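Local coordinates for LAIR1 ecotodomain from MGD21 antibody (Homo sapiens, PDB 7JZK), which is a LAIR1 immunoglobulin domain carried as an insert in an antibody, and probably lets that antibody bind the V2 domain of a Plasmodium RIFIN, at residues R36-R41 with L75-Y80; R5-A10 with V25-V30. All blocks are in the same frame, centred on the assembly; numbering follows the deposited sequence.

Contact 1 (R36-R41 with L75-Y80); sequences RLERER and LFRCIY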
ATOM      1  N   ARG A  36      -5.030  -6.729  -9.285  1.00 42.85           N
ATOM      2  CA  ARG A  36      -3.886  -6.237  -8.524  1.00 42.15           C
ATOM      3  C   ARG A  36      -2.606  -6.671  -9.223  1.00 41.70           C
ATOM      4  O   ARG A  36      -2.388  -7.875  -9.446  1.00 42.68           O
ATOM      5  CB  ARG A  36      -3.904  -6.773  -7.094  1.00 41.79           C
ATOM      6  CG  ARG A  36      -2.594  -6.711  -6.332  1.00 40.48           C
ATOM      7  CD  ARG A  36      -2.826  -7.030  -4.852  1.00 37.79           C
ATOM      8  NE  ARG A  36      -3.838  -6.166  -4.245  1.00 36.57           N
ATOM      9  CZ  ARG A  36      -4.233  -6.253  -2.973  1.00 36.84           C
ATOM     10  NH1 ARG A  36      -3.704  -7.171  -2.163  1.00 32.95           N
ATOM     11  NH2 ARG A  36      -5.157  -5.422  -2.501  1.00 37.27           N
ATOM     12  N   LEU A  37      -1.751  -5.693  -9.524  1.00 39.30           N
ATOM     13  CA  LEU A  37      -0.460  -5.907 -10.157  1.00 40.42           C
ATOM     14  C   LEU A  37       0.605  -5.862  -9.079  1.00 41.59           C
ATOM     15  O   LEU A  37       0.734  -4.847  -8.384  1.00 43.95           O
ATOM     16  CB  LEU A  37      -0.198  -4.857 -11.225  1.00 35.56           C
ATOM     17  CG  LEU A  37       1.204  -4.846 -11.807  1.00 38.13           C
ATOM     18  CD1 LEU A  37       1.377  -6.005 -12.792  1.00 38.55           C
ATOM     19  CD2 LEU A  37       1.355  -3.518 -12.528  1.00 34.22           C
ATOM     20  N   GLU A  38       1.262  -6.993  -8.900  1.00 38.28           N
ATOM     21  CA  GLU A  38       2.236  -7.131  -7.811  1.00 39.26           C
ATOM     22  C   GLU A  38       3.650  -7.108  -8.356  1.00 42.35           C
ATOM     23  O   GLU A  38       3.849  -7.481  -9.499  1.00 44.45           O
ATOM     24  CB  GLU A  38       2.006  -8.446  -7.081  1.00 33.99           C
ATOM     25  CG  GLU A  38       0.837  -8.484  -6.129  1.00 33.70           C
ATOM     26  CD  GLU A  38       0.776  -9.818  -5.412  1.00 34.82           C
ATOM     27  OE1 GLU A  38      -0.195 -10.068  -4.700  1.00 31.49           O
ATOM     28  OE2 GLU A  38       1.711 -10.600  -5.573  1.00 33.63           O
ATOM     29  N   ARG A  39       4.580  -6.654  -7.538  1.00 43.10           N
ATOM     30  CA  ARG A  39       6.003  -6.701  -7.909  1.00 43.18           C
ATOM     31  C   ARG A  39       6.587  -8.006  -7.383  1.00 43.08           C
ATOM     32  O   ARG A  39       5.830  -8.894  -7.043  1.00 40.33           O
ATOM     33  CB  ARG A  39       6.726  -5.479  -7.351  1.00 50.37           C
ATOM     34  CG  ARG A  39       6.245  -4.152  -7.912  1.00 48.28           C
ATOM     35  CD  ARG A  39       7.427  -3.350  -8.407  1.00 57.25           C
ATOM     36  NE  ARG A  39       8.192  -4.106  -9.386  1.00 67.07           N
ATOM     37  CZ  ARG A  39       9.274  -3.661 -10.005  1.00 60.42           C
ATOM     38  NH1 ARG A  39       9.734  -2.449  -9.760  1.00 55.24           N
ATOM     39  NH2 ARG A  39       9.894  -4.436 -10.870  1.00 58.72           N
ATOM     40  N   GLU A  40       7.897  -8.078  -7.281  1.00 44.77           N
ATOM     41  CA  GLU A  40       8.574  -9.289  -6.765  1.00 46.24           C
ATOM     42  C   GLU A  40       8.090  -9.558  -5.340  1.00 45.28           C
ATOM     43  O   GLU A  40       8.156 -10.698  -4.906  1.00 40.80           O
ATOM     44  CB  GLU A  40      10.082  -9.080  -6.830  1.00 48.28           C
ATOM     45  CG  GLU A  40      10.492  -7.883  -7.663  1.00 55.90           C
ATOM     46  CD  GLU A  40      10.441  -6.560  -6.922  1.00 72.54           C
ATOM     47  OE1 GLU A  40      10.425  -6.582  -5.685  1.00 67.88           O
ATOM     48  OE2 GLU A  40      10.393  -5.518  -7.587  1.00 69.41           O
ATOM     49  N   ARG A  41       7.644  -8.519  -4.648  1.00 42.38           N
ATOM     50  CA  ARG A  41       7.113  -8.693  -3.290  1.00 39.35           C
ATOM     51  C   ARG A  41       5.614  -8.440  -3.222  1.00 42.60           C
ATOM     52  O   ARG A  41       5.151  -7.508  -3.875  1.00 41.94           O
ATOM     53  CB  ARG A  41       8.014  -8.026  -2.256  1.00 46.63           C
ATOM     54  CG  ARG A  41       9.240  -8.855  -1.907  1.00 52.51           C
ATOM     55  CD  ARG A  41      10.465  -8.017  -1.617  1.00 67.07           C
ATOM     56  NE  ARG A  41      10.712  -7.007  -2.630  1.00 76.73           N
ATOM     57  CZ  ARG A  41      11.759  -6.191  -2.629  1.00 79.79           C
ATOM     58  NH1 ARG A  41      11.906  -5.294  -3.588  1.00 90.65           N
ATOM     59  NH2 ARG A  41      12.654  -6.276  -1.663  1.00 70.27           N
ATOM     60  N   LEU A  75      10.388  -8.084 -11.639  1.00 47.69           N
ATOM     61  CA  LEU A  75       9.237  -8.962 -11.781  1.00 36.67           C
ATOM     62  C   LEU A  75       7.889  -8.304 -11.466  1.00 40.62           C
ATOM     63  O   LEU A  75       7.786  -7.481 -10.561  1.00 45.68           O
ATOM     64  CB  LEU A  75       9.451 -10.189 -10.896  1.00 37.80           C
ATOM     65  CG  LEU A  75      10.362 -11.331 -11.392  1.00 41.07           C
ATOM     66  CD1 LEU A  75      11.651 -10.898 -12.031  1.00 36.77           C
ATOM     67  CD2 LEU A  75      10.615 -12.327 -10.299  1.00 37.76           C
ATOM     68  N   PHE A  76       6.860  -8.691 -12.237  1.00 38.68           N
ATOM     69  CA  PHE A  76       5.471  -8.253 -12.111  1.00 37.89           C
ATOM     70  C   PHE A  76       4.560  -9.461 -12.308  1.00 39.56           C
ATOM     71  O   PHE A  76       4.896 -10.380 -13.053  1.00 42.31           O
ATOM     72  CB  PHE A  76       5.072  -7.173 -13.148  1.00 37.39           C
ATOM     73  CG  PHE A  76       5.855  -5.883 -13.038  1.00 46.77           C
ATOM     74  CD1 PHE A  76       7.106  -5.758 -13.644  1.00 43.86           C
ATOM     75  CD2 PHE A  76       5.337  -4.784 -12.343  1.00 45.20           C
ATOM     76  CE1 PHE A  76       7.823  -4.573 -13.554  1.00 44.89           C
ATOM     77  CE2 PHE A  76       6.051  -3.593 -12.256  1.00 42.84           C
ATOM     78  CZ  PHE A  76       7.297  -3.489 -12.857  1.00 44.37           C
ATOM     79  N   ARG A  77       3.395  -9.462 -11.655  1.00 42.21           N
ATOM     80  CA  ARG A  77       2.440 -10.553 -11.868  1.00 41.94           C
ATOM     81  C   ARG A  77       1.040 -10.069 -11.510  1.00 39.16           C
ATOM     82  O   ARG A  77       0.872  -9.055 -10.838  1.00 40.05           O
ATOM     83  CB  ARG A  77       2.807 -11.798 -11.059  1.00 34.96           C
ATOM     84  CG  ARG A  77       2.358 -11.759  -9.618  1.00 34.60           C
ATOM     85  CD  ARG A  77       2.851 -12.980  -8.908  1.00 32.02           C
ATOM     86  NE  ARG A  77       2.605 -12.924  -7.471  1.00 30.92           N
ATOM     87  CZ  ARG A  77       2.873 -13.934  -6.640  1.00 33.42           C
ATOM     88  NH1 ARG A  77       3.391 -15.067  -7.112  1.00 35.26           N
ATOM     89  NH2 ARG A  77       2.612 -13.828  -5.344  1.00 33.66           N
ATOM     90  N   CYS A  78       0.033 -10.798 -11.968  1.00 35.86           N
ATOM     91  CA  CYS A  78      -1.344 -10.374 -11.766  1.00 37.03           C
ATOM     92  C   CYS A  78      -2.060 -11.295 -10.796  1.00 37.60           C
ATOM     93  O   CYS A  78      -1.720 -12.473 -10.635  1.00 36.72           O
ATOM     94  CB  CYS A  78      -2.144 -10.320 -13.076  1.00 40.34           C
ATOM     95  SG  CYS A  78      -1.351  -9.417 -14.438  1.00 64.78           S
ATOM     96  N   ILE A  79      -3.047 -10.723 -10.127  1.00 42.94           N
ATOM     97  CA  ILE A  79      -3.966 -11.510  -9.325  1.00 44.57           C
ATOM     98  C   ILE A  79      -5.284 -10.758  -9.336  1.00 44.51           C
ATOM     99  O   ILE A  79      -5.314  -9.532  -9.409  1.00 44.21           O
ATOM    100  CB  ILE A  79      -3.420 -11.743  -7.897  1.00 42.98           C
ATOM    101  CG1 ILE A  79      -4.313 -12.699  -7.108  1.00 38.65           C
ATOM    102  CG2 ILE A  79      -3.274 -10.442  -7.168  1.00 36.05           C
ATOM    103  CD1 ILE A  79      -3.777 -12.986  -5.740  1.00 35.22           C
ATOM    104  N   TYR A  80      -6.384 -11.483  -9.324  1.00 43.44           N
ATOM    105  CA  TYR A  80      -7.651 -10.787  -9.392  1.00 42.18           C
ATOM    106  C   TYR A  80      -8.556 -11.300  -8.295  1.00 39.74           C
ATOM    107  O   TYR A  80      -8.339 -12.374  -7.726  1.00 39.30           O
ATOM    108  CB  TYR A  80      -8.320 -10.924 -10.761  1.00 44.04           C
ATOM    109  CG  TYR A  80      -8.751 -12.320 -11.120  1.00 49.22           C
ATOM    110  CD1 TYR A  80      -7.935 -13.133 -11.889  1.00 48.78           C
ATOM    111  CD2 TYR A  80      -9.989 -12.818 -10.720  1.00 46.62           C
ATOM    112  CE1 TYR A  80      -8.317 -14.388 -12.229  1.00 47.42           C
ATOM    113  CE2 TYR A  80     -10.374 -14.079 -11.049  1.00 45.84           C
ATOM    114  CZ  TYR A  80      -9.539 -14.867 -11.803  1.00 51.48           C
ATOM    115  OH  TYR A  80      -9.930 -16.147 -12.149  1.00 48.21           O
TER
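Strands 34-38 and 74-82, the C and F strands of the immunoglobulin domain, pair antiparallel here, with Arg36 opposite Ile79, Leu37 opposite Cys78 and Glu38 opposite Arg77. Two reciprocal hydrogen-bond pairs join the backbones: Arg36 N to Ile79 O is 2.8 Å and Glu38 N to Arg77 O 2.9 Å, with the return bonds, Ile79 N to Arg36 O and Arg77 N to Glu38 O, each 3.0 Å. On one face Glu38 and Arg77 run alongside each other. In a salt bridge, Arg77 NE donates to Glu38 OE2 at 3.1 Å, near the guanidinium plane but from above the carboxylate plane, and NH2 adds a weak bond to the same oxygen. Beside them Ile79 CG2 packs on Arg36 CB at 3.7 Å, while Arg36 NE forms a salt bridge with Asp47. Arg39 bends at chi2 and chi3 to lay its guanidinium flat on the Phe76 ring, planes 10° apart and centres 4.1 Å. Hydrogen bonds to the carbonyls of Ala73 and Gly71 hold that guanidinium in place. Leu37 CD1 leans on Phe76 CB, 3.9 Å away, on the inward face. C and F are neighbouring inner strands of the GFCC' sheet of an immunoglobulin sandwich.

Contact 2 (R5-A10 with V25-V30); sequences RPSISA and VCRGPV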
ATOM      1  N   ARG A   5      -6.509 -19.179 -13.697  1.00 49.69           N
ATOM      2  CA  ARG A   5      -5.312 -18.401 -13.433  1.00 46.01           C
ATOM      3  C   ARG A   5      -5.294 -17.185 -14.349  1.00 47.66           C
ATOM      4  O   ARG A   5      -5.607 -17.310 -15.536  1.00 47.35           O
ATOM      5  CB  ARG A   5      -4.046 -19.247 -13.626  1.00 45.34           C
ATOM      6  CG  ARG A   5      -2.811 -18.670 -12.891  1.00 48.80           C
ATOM      7  CD  ARG A   5      -2.046 -19.719 -12.123  1.00 41.72           C
ATOM      8  NE  ARG A   5      -1.165 -20.459 -13.009  1.00 53.04           N
ATOM      9  CZ  ARG A   5       0.136 -20.209 -13.135  1.00 50.10           C
ATOM     10  NH1 ARG A   5       0.698 -19.241 -12.407  1.00 46.24           N
ATOM     11  NH2 ARG A   5       0.872 -20.932 -13.976  1.00 41.61           N
ATOM     12  N   PRO A   6      -5.010 -15.992 -13.838  1.00 49.04           N
ATOM     13  CA  PRO A   6      -4.880 -14.831 -14.715  1.00 41.40           C
ATOM     14  C   PRO A   6      -3.547 -14.908 -15.437  1.00 37.64           C
ATOM     15  O   PRO A   6      -2.646 -15.644 -15.035  1.00 35.32           O
ATOM     16  CB  PRO A   6      -4.930 -13.641 -13.756  1.00 41.75           C
ATOM     17  CG  PRO A   6      -4.493 -14.173 -12.435  1.00 38.63           C
ATOM     18  CD  PRO A   6      -4.752 -15.660 -12.421  1.00 44.91           C
ATOM     19  N   SER A   7      -3.418 -14.107 -16.495  1.00 38.86           N
ATOM     20  CA  SER A   7      -2.171 -14.041 -17.242  1.00 40.53           C
ATOM     21  C   SER A   7      -1.723 -12.585 -17.322  1.00 38.04           C
ATOM     22  O   SER A   7      -2.536 -11.659 -17.241  1.00 40.30           O
ATOM     23  CB  SER A   7      -2.304 -14.614 -18.667  1.00 34.64           C
ATOM     24  OG  SER A   7      -2.835 -13.654 -19.576  1.00 37.73           O
ATOM     25  N   ILE A   8      -0.419 -12.394 -17.470  1.00 36.14           N
ATOM     26  CA  ILE A   8       0.193 -11.074 -17.528  1.00 42.02           C
ATOM     27  C   ILE A   8       0.971 -10.997 -18.826  1.00 42.04           C
ATOM     28  O   ILE A   8       1.664 -11.954 -19.190  1.00 39.86           O
ATOM     29  CB  ILE A   8       1.115 -10.831 -16.305  1.00 38.33           C
ATOM     30  CG1 ILE A   8       1.990  -9.586 -16.452  1.00 46.85           C
ATOM     31  CG2 ILE A   8       1.994 -12.024 -15.991  1.00 36.76           C
ATOM     32  CD1 ILE A   8       1.287  -8.289 -16.311  1.00 46.98           C
ATOM     33  N   SER A   9       0.857  -9.861 -19.518  1.00 41.64           N
ATOM     34  CA  SER A   9       1.647  -9.600 -20.717  1.00 48.78           C
ATOM     35  C   SER A   9       2.115  -8.151 -20.669  1.00 50.40           C
ATOM     36  O   SER A   9       1.566  -7.340 -19.929  1.00 52.89           O
ATOM     37  CB  SER A   9       0.858  -9.877 -22.014  1.00 49.93           C
ATOM     38  OG  SER A   9      -0.525  -9.568 -21.868  1.00 58.72           O
ATOM     39  N   ALA A  10       3.140  -7.832 -21.463  1.00 52.59           N
ATOM     40  CA  ALA A  10       3.680  -6.481 -21.543  1.00 51.41           C
ATOM     41  C   ALA A  10       3.726  -6.019 -22.989  1.00 55.49           C
ATOM     42  O   ALA A  10       4.152  -6.766 -23.873  1.00 58.45           O
ATOM     43  CB  ALA A  10       5.091  -6.400 -20.950  1.00 51.01           C
ATOM     44  N   VAL A  25      -0.668  -5.850 -19.112  1.00 53.88           N
ATOM     45  CA  VAL A  25      -2.053  -6.235 -19.372  1.00 53.02           C
ATOM     46  C   VAL A  25      -2.334  -7.509 -18.594  1.00 48.16           C
ATOM     47  O   VAL A  25      -1.667  -8.537 -18.795  1.00 41.71           O
ATOM     48  CB  VAL A  25      -2.322  -6.439 -20.873  1.00 56.62           C
ATOM     49  CG1 VAL A  25      -3.809  -6.680 -21.118  1.00 53.31           C
ATOM     50  CG2 VAL A  25      -1.815  -5.243 -21.683  1.00 52.31           C
ATOM     51  N   CYS A  26      -3.283  -7.416 -17.674  1.00 47.17           N
ATOM     52  CA  CYS A  26      -3.718  -8.523 -16.844  1.00 50.84           C
ATOM     53  C   CYS A  26      -5.051  -9.033 -17.366  1.00 53.63           C
ATOM     54  O   CYS A  26      -5.991  -8.249 -17.541  1.00 51.36           O
ATOM     55  CB  CYS A  26      -3.858  -8.071 -15.394  1.00 49.11           C
ATOM     56  SG  CYS A  26      -2.320  -7.633 -14.623  1.00 57.29           S
ATOM     57  N   ARG A  27      -5.126 -10.329 -17.640  1.00 54.51           N
ATOM     58  CA  ARG A  27      -6.336 -10.926 -18.188  1.00 54.47           C
ATOM     59  C   ARG A  27      -6.845 -12.028 -17.285  1.00 49.29           C
ATOM     60  O   ARG A  27      -6.066 -12.853 -16.792  1.00 45.31           O
ATOM     61  CB  ARG A  27      -6.119 -11.447 -19.597  1.00 52.42           C
ATOM     62  CG  ARG A  27      -6.164 -10.326 -20.613  1.00 59.51           C
ATOM     63  CD  ARG A  27      -6.181 -10.856 -22.018  1.00 65.07           C
ATOM     64  NE  ARG A  27      -5.296 -10.110 -22.917  1.00 70.24           N
ATOM     65  CZ  ARG A  27      -3.966 -10.141 -22.896  1.00 79.28           C
ATOM     66  NH1 ARG A  27      -3.279  -9.419 -23.776  1.00 80.40           N
ATOM     67  NH2 ARG A  27      -3.312 -10.870 -21.996  1.00 84.78           N
ATOM     68  N   GLY A  28      -8.158 -12.003 -17.070  1.00 48.75           N
ATOM     69  CA  GLY A  28      -8.860 -13.011 -16.318  1.00 54.37           C
ATOM     70  C   GLY A  28     -10.248 -13.282 -16.890  1.00 58.93           C
ATOM     71  O   GLY A  28     -10.555 -12.980 -18.059  1.00 56.42           O
ATOM     72  N   PRO A  29     -11.097 -13.901 -16.075  1.00 50.75           N
ATOM     73  CA  PRO A  29     -12.460 -14.229 -16.503  1.00 62.70           C
ATOM     74  C   PRO A  29     -13.346 -12.989 -16.444  1.00 64.67           C
ATOM     75  O   PRO A  29     -12.919 -11.914 -16.021  1.00 66.05           O
ATOM     76  CB  PRO A  29     -12.898 -15.278 -15.475  1.00 58.79           C
ATOM     77  CG  PRO A  29     -12.162 -14.852 -14.212  1.00 51.60           C
ATOM     78  CD  PRO A  29     -10.829 -14.334 -14.694  1.00 45.66           C
ATOM     79  N   VAL A  30     -14.589 -13.139 -16.922  1.00 57.21           N
ATOM     80  CA  VAL A  30     -15.561 -12.050 -16.871  1.00 53.72           C
ATOM     81  C   VAL A  30     -15.997 -11.826 -15.439  1.00 55.70           C
ATOM     82  O   VAL A  30     -16.128 -12.775 -14.658  1.00 56.46           O
ATOM     83  CB  VAL A  30     -16.759 -12.346 -17.794  1.00 66.98           C
ATOM     84  CG1 VAL A  30     -18.016 -11.573 -17.353  1.00 65.62           C
ATOM     85  CG2 VAL A  30     -16.413 -12.004 -19.240  1.00 62.88           C
TER
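Ser7 and Ser9 face Arg27 and Val25 across an antiparallel pair formed by the first strand of the domain, 7-11, and strand 22-28. The backbone interactions are two reciprocal pairs. Ser7 N reaches Arg27 O at 2.9 Å and its own carbonyl accepts from Arg27 N; two residues on, Ser9 N bonds to Val25 O and Val25 N returns to Ser9 O at 2.8 Å. Between these lies the non-hydrogen-bonded pair Ile8-Cys26, where CA-H...O contacts run from Ile8 CA to Val25 O and from Cys26 CA to Ser7 O. Pro6 also comes close to the Arg27 carbonyl, its CB 3.3 Å from Arg27 O.

Side-chain polar contacts gather on the face that carries the two serines. Arg27 bends at chi3, and its NH2 donates to Ser9 OG at 3.1 Å, the hydroxyl standing 21° out of the guanidinium plane; NH1 adds a weak bond of 3.4 Å to the same oxygen. That hydroxyl also makes a weak bond to Val25 O.

Apolar contact across the pair belongs to the other face. With CG1 anti to the backbone N (chi1 169°), Ile8 brings CD1 to within 4.0 Å of Cys26 SG. Within segment 25-30 itself, Val25 CG1 gives the Arg27 guanidinium apolar cover, 3.8 Å above the centre of one face, which helps fix that group beside Ser9.

Strand 58-65 flanks strand 22-28 on its other side, bonding Cys26 to Ala61 and Gly28 to Ser59, while strand 7-11 is outermost in this sheet. Ile8 and Pro6 face the opposing sheet, touching strands 74-82 and 85-97.

How the contacts relate
Contact 1 lies largely in the core and at the middle of its sheet, whereas contact 2 includes an outermost strand of the other sheet and is only partly buried. The sheets are tied by the Cys26-Cys78 disulfide, SG to SG 2.0 Å, the B-to-F bridge of immunoglobulin domains. Around it Ile8 CB packs against Cys78 SG, and Tyr80 touches both Pro6 and Pro29. The chemistry of the two contacts differs accordingly: contact 1 uses a carboxylate-guanidinium pair and an arginine stacked on a ring, while in contact 2 an arginine meets a serine hydroxyl. RIFIN reaches Arg36 and Ile79 of contact 1 through its Ala99, but does not touch contact 2.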